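Sporulation and cell division protein SsgA (Streptomyces sp. Ag82_O1-9, PDB 6SLC) probably helps to control where division septa form during sporulation in Streptomyces. Local coordinates at residues A133-P137 and G138-R142. Residues are numbered along the deposited sequence; the frame is centred on the assembly and turned at random.
Sequences AAVPP and GTEHR
Pro136 and Thr139 close a type II beta turn just after helix 121-134, with Thr139 N donating to Pro136 O at 3.0 Å. Pro137 and Gly138 fill the two inner positions. Gly138 has a positive phi of 101°, a backbone conformation that suits glycine at the third position of a type II turn.

The Thr139 side chain reinforces the closure. Thr139 OG1 gives a second hydrogen bond to Pro136 O, 2.6 Å long, lying in the carbonyl plane on a lone pair. The backbone N-H comes in tilted from that plane. With chi1 at 70°, OG1 sits over the Thr139 backbone, between its N and C, and points back across the turn at Pro136 O. Thr139 OG1 also touches Pro136 CD. Val135 CG1 lies 3.6 Å from Thr139 OG1. Val135 CG1 is also 4.0 Å from Glu140 CA.

Glu140 bends at chi2 and curls back along the turn. Glu140 OE1 accepts from Gly138 N at 2.8 Å, on the syn side and somewhat out of the carboxylate plane. Glu140 OE2 lies 3.3 Å from Pro137 CA and forms a salt bridge with Arg75. The same Arg75 NH2 also bonds to Val135 O.

Two donors thus grip one carbonyl, while the Glu140 carboxylate links the amide of Gly138 to Arg75. The positive charge of Arg75 probably favours an ionised Glu140. Its bonds to Glu140 and Val135 tie this surface turn to the start of helix 75-81.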
loop_
_atom_site.group_PDB
_atom_site.type_symbol
_atom_site.label_atom_id
_atom_site.label_comp_id
_atom_site.label_asym_id
_atom_site.label_seq_id
_atom_site.Cartn_x
_atom_site.Cartn_y
_atom_site.Cartn_z
ATOM N N ALA A 133 0.062 -23.128 -6.178
ATOM C CA ALA A 133 1.326 -23.283 -6.925
ATOM C C ALA A 133 2.458 -22.565 -6.171
ATOM O O ALA A 133 3.579 -23.066 -6.174
ATOM C CB ALA A 133 1.161 -22.781 -8.331
ATOM N N ALA A 134 2.174 -21.443 -5.517
ATOM C CA ALA A 134 3.156 -20.681 -4.705
ATOM C C ALA A 134 3.440 -21.409 -3.387
ATOM O O ALA A 134 4.617 -21.545 -3.031
ATOM C CB ALA A 134 2.637 -19.288 -4.439
ATOM N N VAL A 135 2.390 -21.802 -2.664
ATOM C CA VAL A 135 2.489 -22.514 -1.348
ATOM C C VAL A 135 1.450 -23.618 -1.343
ATOM O O VAL A 135 0.281 -23.370 -1.052
ATOM C CB VAL A 135 2.268 -21.571 -0.154
ATOM C CG1 VAL A 135 2.335 -22.313 1.173
ATOM C CG2 VAL A 135 3.250 -20.407 -0.162
ATOM N N PRO A 136 1.832 -24.864 -1.686
ATOM C CA PRO A 136 0.874 -25.966 -1.686
ATOM C C PRO A 136 0.248 -26.084 -0.299
ATOM O O PRO A 136 0.945 -25.985 0.708
ATOM C CB PRO A 136 1.723 -27.178 -2.083
ATOM C CG PRO A 136 2.848 -26.574 -2.876
ATOM C CD PRO A 136 3.167 -25.293 -2.127
ATOM N N PRO A 137 -1.088 -26.250 -0.198
ATOM C CA PRO A 137 -1.721 -26.535 1.086
ATOM C C PRO A 137 -1.024 -27.747 1.731
ATOM O O PRO A 137 -0.712 -28.706 1.026
ATOM C CB PRO A 137 -3.185 -26.839 0.737
ATOM C CG PRO A 137 -3.399 -26.158 -0.583
ATOM C CD PRO A 137 -2.058 -26.230 -1.299
ATOM N N GLY A 138 -0.760 -27.655 3.032
ATOM C CA GLY A 138 -0.002 -28.657 3.791
ATOM C C GLY A 138 1.433 -28.240 4.014
ATOM O O GLY A 138 2.076 -28.866 4.884
ATOM N N THR A 139 1.932 -27.240 3.280
ATOM C CA THR A 139 3.332 -26.749 3.393
ATOM C C THR A 139 3.380 -25.360 4.034
ATOM O O THR A 139 4.503 -24.820 4.163
ATOM C CB THR A 139 4.025 -26.735 2.021
ATOM O OG1 THR A 139 3.447 -25.709 1.217
ATOM C CG2 THR A 139 3.926 -28.064 1.293
ATOM N N GLU A 140 2.241 -24.792 4.439
ATOM C CA GLU A 140 2.211 -23.415 5.014
ATOM C C GLU A 140 3.235 -23.311 6.154
ATOM O O GLU A 140 3.844 -22.230 6.303
ATOM C CB GLU A 140 0.823 -23.005 5.520
ATOM C CG GLU A 140 -0.257 -22.981 4.441
ATOM C CD GLU A 140 -0.934 -24.324 4.157
ATOM O OE1 GLU A 140 -0.391 -25.387 4.559
ATOM O OE2 GLU A 140 -2.000 -24.313 3.527
ATOM N N HIS A 141 3.411 -24.381 6.933
ATOM C CA HIS A 141 4.206 -24.394 8.195
ATOM C C HIS A 141 5.689 -24.202 7.883
ATOM O O HIS A 141 6.397 -23.704 8.746
ATOM C CB HIS A 141 3.960 -25.675 9.014
ATOM C CG HIS A 141 4.329 -26.925 8.284
ATOM N ND1 HIS A 141 3.417 -27.578 7.487
ATOM C CD2 HIS A 141 5.507 -27.593 8.166
ATOM C CE1 HIS A 141 4.002 -28.623 6.933
ATOM N NE2 HIS A 141 5.289 -28.650 7.331
ATOM N N ARG A 142 6.140 -24.587 6.694
ATOM C CA ARG A 142 7.554 -24.440 6.260
ATOM C C ARG A 142 7.953 -22.954 6.322
ATOM O O ARG A 142 9.140 -22.687 6.594
ATOM C CB ARG A 142 7.747 -25.007 4.846
ATOM C CG ARG A 142 7.401 -26.480 4.665
ATOM C CD ARG A 142 7.830 -26.957 3.289
ATOM N NE ARG A 142 7.312 -28.271 2.913
ATOM C CZ ARG A 142 7.621 -28.925 1.788
ATOM N NH1 ARG A 142 8.467 -28.409 0.914
ATOM N NH2 ARG A 142 7.101 -30.118 1.544
#